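Local structure of RNA-binding protein with serine-rich domain 1 (Homo sapiens, 4A8X) at residues A[19-22]-A[23-27]; A[52-56]-A[57-61]. The protein serves as an auxiliary, RNA-binding component of the exon junction complex deposited at splice junctions on mRNAs, and takes part in pre-mRNA splicing. All coordinates share one frame; numbering follows the deposited sequence.

Contact 1: residues A[19-22]-A[23-27]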
ATOM      1  N   ASP A  19       2.635  -9.060  10.967  1.00 26.05           N
ATOM      2  CA  ASP A  19       4.062  -9.440  10.880  1.00 30.36           C
ATOM      3  C   ASP A  19       4.956  -8.293  10.395  1.00 27.98           C
ATOM      4  O   ASP A  19       6.117  -8.167  10.804  1.00 23.37           O
ATOM      5  CB  ASP A  19       4.255 -10.665   9.958  1.00 35.55           C
ATOM      6  CG  ASP A  19       3.947 -12.020  10.672  1.00 46.84           C
ATOM      7  OD1 ASP A  19       3.885 -12.065  11.939  1.00 46.94           O
ATOM      8  OD2 ASP A  19       3.784 -13.056   9.965  1.00 47.60           O
ATOM      9  N   HIS A  20       4.426  -7.455   9.508  1.00 22.80           N
ATOM     10  CA  HIS A  20       5.161  -6.302   9.031  1.00 19.22           C
ATOM     11  C   HIS A  20       5.417  -5.385  10.229  1.00 20.64           C
ATOM     12  O   HIS A  20       6.509  -4.857  10.394  1.00 19.21           O
ATOM     13  CB  HIS A  20       4.350  -5.491   8.001  1.00 18.47           C
ATOM     14  CG  HIS A  20       4.294  -6.100   6.623  1.00 18.09           C
ATOM     15  ND1 HIS A  20       3.205  -5.956   5.809  1.00 19.49           N
ATOM     16  CD2 HIS A  20       5.196  -6.834   5.927  1.00 21.75           C
ATOM     17  CE1 HIS A  20       3.428  -6.576   4.658  1.00 19.78           C
ATOM     18  NE2 HIS A  20       4.641  -7.104   4.705  1.00 20.81           N
ATOM     19  N   ILE A  21       4.400  -5.216  11.061  1.00 16.93           N
ATOM     20  CA  ILE A  21       4.494  -4.312  12.207  1.00 19.77           C
ATOM     21  C   ILE A  21       5.503  -4.868  13.206  1.00 17.55           C
ATOM     22  O   ILE A  21       6.292  -4.117  13.780  1.00 19.48           O
ATOM     23  CB  ILE A  21       3.112  -4.126  12.884  1.00 19.89           C
ATOM     24  CG1 ILE A  21       2.161  -3.303  11.960  1.00 20.94           C
ATOM     25  CG2 ILE A  21       3.272  -3.434  14.232  1.00 19.99           C
ATOM     26  CD1 ILE A  21       2.659  -1.914  11.650  1.00 20.43           C
ATOM     27  N   MET A  22       5.479  -6.183  13.415  1.00 23.20           N
ATOM     28  CA  MET A  22       6.428  -6.841  14.325  1.00 22.30           C
ATOM     29  C   MET A  22       7.848  -6.608  13.823  1.00 24.08           C
ATOM     30  O   MET A  22       8.738  -6.198  14.588  1.00 22.27           O
ATOM     31  CB  MET A  22       6.125  -8.355  14.390  1.00 23.31           C
ATOM     32  CG  MET A  22       7.147  -9.191  15.250  1.00 30.87           C
ATOM     33  SD  MET A  22       7.166  -8.744  17.028  1.00 34.90           S
ATOM     34  CE  MET A  22       8.512  -9.798  17.613  1.00 56.02           C
ATOM     35  N   GLU A  23       8.067  -6.877  12.536  1.00 22.81           N
ATOM     36  CA  GLU A  23       9.383  -6.716  11.922  1.00 26.33           C
ATOM     37  C   GLU A  23       9.882  -5.250  11.987  1.00 24.16           C
ATOM     38  O   GLU A  23      11.030  -4.976  12.372  1.00 20.11           O
ATOM     39  CB  GLU A  23       9.351  -7.220  10.477  1.00 24.19           C
ATOM     40  CG  GLU A  23      10.650  -7.078   9.769  1.00 30.76           C
ATOM     41  CD  GLU A  23      10.620  -7.594   8.341  1.00 29.12           C
ATOM     42  OE1 GLU A  23       9.664  -8.279   7.948  1.00 32.33           O
ATOM     43  OE2 GLU A  23      11.584  -7.315   7.627  1.00 36.00           O
ATOM     44  N   ILE A  24       9.018  -4.294  11.641  1.00 18.35           N
ATOM     45  CA  ILE A  24       9.444  -2.920  11.558  1.00 16.31           C
ATOM     46  C   ILE A  24       9.752  -2.345  12.966  1.00 17.49           C
ATOM     47  O   ILE A  24      10.779  -1.712  13.178  1.00 17.79           O
ATOM     48  CB  ILE A  24       8.347  -2.067  10.834  1.00 15.35           C
ATOM     49  CG1 ILE A  24       8.350  -2.381   9.329  1.00 19.93           C
ATOM     50  CG2 ILE A  24       8.550  -0.604  11.090  1.00 15.30           C
ATOM     51  CD1 ILE A  24       7.088  -1.853   8.593  1.00 23.67           C
ATOM     52  N   PHE A  25       8.854  -2.542  13.910  1.00 17.01           N
ATOM     53  CA  PHE A  25       8.973  -1.870  15.197  1.00 21.16           C
ATOM     54  C   PHE A  25       9.944  -2.575  16.151  1.00 21.48           C
ATOM     55  O   PHE A  25      10.450  -1.986  17.118  1.00 20.46           O
ATOM     56  CB  PHE A  25       7.578  -1.654  15.771  1.00 18.30           C
ATOM     57  CG  PHE A  25       6.908  -0.466  15.138  1.00 18.98           C
ATOM     58  CD1 PHE A  25       7.130   0.789  15.633  1.00 18.00           C
ATOM     59  CD2 PHE A  25       6.142  -0.612  13.984  1.00 17.33           C
ATOM     60  CE1 PHE A  25       6.567   1.920  15.004  1.00 18.31           C
ATOM     61  CE2 PHE A  25       5.589   0.507  13.351  1.00 19.19           C
ATOM     62  CZ  PHE A  25       5.814   1.778  13.882  1.00 19.00           C
ATOM     63  N   SER A  26      10.246  -3.819  15.836  1.00 19.91           N
ATOM     64  CA  SER A  26      11.274  -4.552  16.578  1.00 24.96           C
ATOM     65  C   SER A  26      12.629  -3.886  16.367  1.00 26.10           C
ATOM     66  O   SER A  26      13.547  -4.043  17.188  1.00 26.69           O
ATOM     67  CB  SER A  26      11.321  -6.013  16.141  1.00 23.84           C
ATOM     68  OG  SER A  26      10.247  -6.726  16.741  1.00 24.84           O
ATOM     69  N   THR A  27      12.757  -3.132  15.278  1.00 23.76           N
ATOM     70  CA  THR A  27      13.919  -2.257  15.077  1.00 29.29           C
ATOM     71  C   THR A  27      14.205  -1.408  16.333  1.00 27.38           C
ATOM     72  O   THR A  27      15.354  -1.038  16.569  1.00 25.99           O
ATOM     73  CB  THR A  27      13.723  -1.271  13.851  1.00 28.60           C
ATOM     74  OG1 THR A  27      13.434  -2.017  12.668  1.00 31.51           O
ATOM     75  CG2 THR A  27      15.002  -0.441  13.576  1.00 33.51           C
TER
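The first helix of the RNA recognition motif, residues 18-26, brings M22 and S26 together one turn apart and I21 and F25 likewise nearer the sheet. Regular i to i+4 backbone bonds run from E23 N, I24 N and F25 N to the carbonyls of D19, H20 and I21. Next along, M22 O is gripped twice: S26 N donates at 3.1 Å, with a bent N-H...O angle of 140°, and S26 OG donates at 2.7 Å. The two donors arrive from opposite faces of the carbonyl plane. The hydroxyl can fold back onto the helix because OG lies beside its own backbone N, opposite the carbonyl carbon (chi1 -78°). The M22 side chain, bent at chi2, brings its terminal CE to 3.6 Å from S26 OG. With the hydroxyl gone, as in an alanine here, M22 O would probably be left with just the bent amide bond, and the methionine methyl without that neighbour.

On the buried side, I21 and F25 lie side by side and point the same way, I21 CG2 standing 4.0 Å from F25 CD2. I31 of strand 31-39 and M67 of helix 57-67 touch the F25 side chain, so this flank joins the helix to the core. Another flank faces a second protein: H20 NE2 and both carboxylate oxygens of E23 bond to the backbone of that other chain, in keeping with this domain's requirement for the ASAP complex, while H20 ND1 bonds to T17 N. Beyond F25, T27 OG1 donates to I24 O at 2.7 Å, approaching from the same carbonyl face as T27 N. Beside the F25 ring, I21 O sits at the edge and in plane, 3.5 Å from CD2.

Contact 2: residues A[52-56]-A[57-61]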
ATOM      1  N   VAL A  52       1.335  -1.225  19.799  1.00 22.12           N
ATOM      2  CA  VAL A  52       2.560  -1.964  20.075  1.00 22.93           C
ATOM      3  C   VAL A  52       3.070  -1.616  21.490  1.00 25.32           C
ATOM      4  O   VAL A  52       3.253  -0.440  21.825  1.00 21.52           O
ATOM      5  CB  VAL A  52       3.642  -1.673  19.003  1.00 26.90           C
ATOM      6  CG1 VAL A  52       4.928  -2.393  19.333  1.00 27.65           C
ATOM      7  CG2 VAL A  52       3.132  -2.122  17.602  1.00 27.27           C
ATOM      8  N   GLU A  53       3.280  -2.634  22.315  1.00 24.36           N
ATOM      9  CA  GLU A  53       3.790  -2.413  23.669  1.00 28.01           C
ATOM     10  C   GLU A  53       5.197  -2.954  23.766  1.00 26.68           C
ATOM     11  O   GLU A  53       5.433  -4.124  23.461  1.00 25.54           O
ATOM     12  CB  GLU A  53       2.889  -3.081  24.712  1.00 27.26           C
ATOM     13  CG  GLU A  53       3.471  -2.988  26.099  1.00 48.86           C
ATOM     14  CD  GLU A  53       2.522  -3.444  27.175  1.00 52.76           C
ATOM     15  OE1 GLU A  53       2.507  -4.657  27.471  1.00 53.06           O
ATOM     16  OE2 GLU A  53       1.809  -2.581  27.738  1.00 55.34           O
ATOM     17  N   PHE A  54       6.121  -2.094  24.188  1.00 23.92           N
ATOM     18  CA  PHE A  54       7.521  -2.459  24.320  1.00 24.35           C
ATOM     19  C   PHE A  54       7.814  -2.856  25.764  1.00 27.10           C
ATOM     20  O   PHE A  54       6.987  -2.659  26.659  1.00 30.19           O
ATOM     21  CB  PHE A  54       8.424  -1.310  23.913  1.00 23.57           C
ATOM     22  CG  PHE A  54       8.374  -0.990  22.449  1.00 24.31           C
ATOM     23  CD1 PHE A  54       9.182  -1.697  21.542  1.00 25.23           C
ATOM     24  CD2 PHE A  54       7.526   0.006  21.968  1.00 22.46           C
ATOM     25  CE1 PHE A  54       9.145  -1.408  20.186  1.00 22.28           C
ATOM     26  CE2 PHE A  54       7.450   0.288  20.592  1.00 23.77           C
ATOM     27  CZ  PHE A  54       8.278  -0.424  19.691  1.00 19.22           C
ATOM     28  N   GLU A  55       8.996  -3.416  25.970  1.00 26.49           N
ATOM     29  CA  GLU A  55       9.446  -3.831  27.283  1.00 28.86           C
ATOM     30  C   GLU A  55       9.782  -2.649  28.200  1.00 35.53           C
ATOM     31  O   GLU A  55       9.649  -2.746  29.432  1.00 35.28           O
ATOM     32  CB  GLU A  55      10.670  -4.743  27.104  1.00 39.65           C
ATOM     33  CG  GLU A  55      11.162  -5.314  28.383  1.00 48.55           C
ATOM     34  CD  GLU A  55      12.431  -6.151  28.226  1.00 51.80           C
ATOM     35  OE1 GLU A  55      13.138  -6.036  27.180  1.00 49.33           O
ATOM     36  OE2 GLU A  55      12.701  -6.927  29.171  1.00 57.74           O
ATOM     37  N   ASN A  56      10.258  -1.548  27.633  1.00 33.48           N
ATOM     38  CA  ASN A  56      10.603  -0.410  28.485  1.00 33.64           C
ATOM     39  C   ASN A  56      10.352   0.926  27.811  1.00 27.43           C
ATOM     40  O   ASN A  56      10.268   1.015  26.592  1.00 29.46           O
ATOM     41  CB  ASN A  56      12.056  -0.532  29.035  1.00 41.64           C
ATOM     42  CG  ASN A  56      13.112  -0.216  27.998  1.00 39.22           C
ATOM     43  OD1 ASN A  56      13.091   0.856  27.402  1.00 38.62           O
ATOM     44  ND2 ASN A  56      14.060  -1.131  27.798  1.00 37.52           N
ATOM     45  N   PRO A  57      10.152   1.969  28.606  1.00 29.64           N
ATOM     46  CA  PRO A  57       9.809   3.288  28.076  1.00 30.63           C
ATOM     47  C   PRO A  57      10.828   3.869  27.112  1.00 28.30           C
ATOM     48  O   PRO A  57      10.429   4.613  26.229  1.00 29.45           O
ATOM     49  CB  PRO A  57       9.744   4.170  29.330  1.00 34.12           C
ATOM     50  CG  PRO A  57       9.522   3.230  30.453  1.00 39.99           C
ATOM     51  CD  PRO A  57      10.250   1.975  30.075  1.00 39.42           C
ATOM     52  N   ASP A  58      12.113   3.581  27.296  1.00 29.04           N
ATOM     53  CA  ASP A  58      13.147   4.094  26.397  1.00 28.98           C
ATOM     54  C   ASP A  58      12.893   3.596  24.964  1.00 27.81           C
ATOM     55  O   ASP A  58      13.021   4.327  24.009  1.00 29.79           O
ATOM     56  CB  ASP A  58      14.519   3.636  26.895  1.00 30.67           C
ATOM     57  CG  ASP A  58      14.856   4.209  28.278  1.00 43.33           C
ATOM     58  OD1 ASP A  58      14.525   5.386  28.511  1.00 41.08           O
ATOM     59  OD2 ASP A  58      15.436   3.500  29.125  1.00 47.17           O
ATOM     60  N   GLU A  59      12.539   2.340  24.832  1.00 26.51           N
ATOM     61  CA  GLU A  59      12.241   1.773  23.529  1.00 25.40           C
ATOM     62  C   GLU A  59      11.020   2.456  22.873  1.00 28.46           C
ATOM     63  O   GLU A  59      11.073   2.866  21.701  1.00 23.75           O
ATOM     64  CB  GLU A  59      11.964   0.290  23.702  1.00 27.05           C
ATOM     65  CG  GLU A  59      13.201  -0.554  23.915  1.00 31.73           C
ATOM     66  CD  GLU A  59      12.838  -1.899  24.478  1.00 36.54           C
ATOM     67  OE1 GLU A  59      11.786  -1.988  25.142  1.00 38.75           O
ATOM     68  OE2 GLU A  59      13.573  -2.875  24.240  1.00 36.30           O
ATOM     69  N   ALA A  60       9.926   2.586  23.627  1.00 25.20           N
ATOM     70  CA  ALA A  60       8.733   3.271  23.105  1.00 25.17           C
ATOM     71  C   ALA A  60       9.036   4.702  22.663  1.00 26.33           C
ATOM     72  O   ALA A  60       8.602   5.150  21.577  1.00 22.10           O
ATOM     73  CB  ALA A  60       7.587   3.237  24.131  1.00 27.76           C
ATOM     74  N   GLU A  61       9.778   5.428  23.493  1.00 26.42           N
ATOM     75  CA  GLU A  61      10.266   6.756  23.132  1.00 27.35           C
ATOM     76  C   GLU A  61      11.036   6.742  21.804  1.00 25.64           C
ATOM     77  O   GLU A  61      10.845   7.621  20.952  1.00 25.55           O
ATOM     78  CB  GLU A  61      11.223   7.258  24.227  1.00 24.75           C
ATOM     79  CG  GLU A  61      11.451   8.724  24.214  1.00 39.21           C
ATOM     80  CD  GLU A  61      12.004   9.196  25.564  0.50 39.88           C
ATOM     81  OE1 GLU A  61      11.207   9.376  26.511  0.50 38.14           O
ATOM     82  OE2 GLU A  61      13.231   9.346  25.685  0.50 41.96           O
TER
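N56 and E59 form a capping box where strand 46-54 of the RNA recognition motif passes into helix 57-67. N56 is the N-cap: its OD1 accepts from E59 N at 3.0 Å with an N-H...O angle of 157°, the donor tilted from the amide carbonyl plane. The reciprocal bond runs from N56 N to E59 OE1, also 3.0 Å but more bent at 140°, and meets the carboxylate oxygen nearly along its C-O axis. N56 achieves this by setting CG between its backbone N and carbonyl carbon (chi1 75°), which brings OD1 over the first turn. The two side chains cross at about a right angle, yet their flat ends are stacked, amide over carboxylate, with ND2 3.6 Å from E59 CD. Weak bonds from E59 N and A60 N to N56 O add to the turn.

The tight part is on the core side of this box. The F54 ring carries E59 C over one face, and F54 CD2 comes to 3.7 Å from A60 CA and 3.9 Å from A60 CB. F54 CB meanwhile touches E59 OE1 at 3.6 Å. I31 on the neighbouring strand packs against the same phenylalanine, and V7 of strand 6-10 against A60, so the first turn is seated on the sheet.

Outward the contact is looser. E55 and D58 are exposed, and the E55 side chain touches the helix with CB beside E59 OE1, its extended chain ending with OE1 4.3 Å from E59 OE2. That proximity of like charges is probably eased by K30, whose backbone N donates to E59 OE2. With one carboxylate oxygen bonded to N56 N and the other to K30 N, E59 is likely to be held ionised, its negative charge near the helix N-terminus probably stabilised by the dipole.

Contact 1 lies within helix 18-26 and contact 2 where strand 46-54 passes into helix 57-67; both helices pack on one side of the antiparallel sheet, and the contact centres lie 13 Å apart. They touch directly in the core between them: F25 O of 23-27 approaches F54 CE1 of 52-56 at 3.4 Å, and I21 CG2 packs on V52 CG2 at 3.6 Å. I31 of strand 31-39 is shared, meeting F25 and S26 from contact 1 and V52 and F54 from contact 2. Contact 1 borders another protein chain, whereas no other chain of the assembly touches contact 2. The sheet face away from the helices is the one that usually binds RNA in this family.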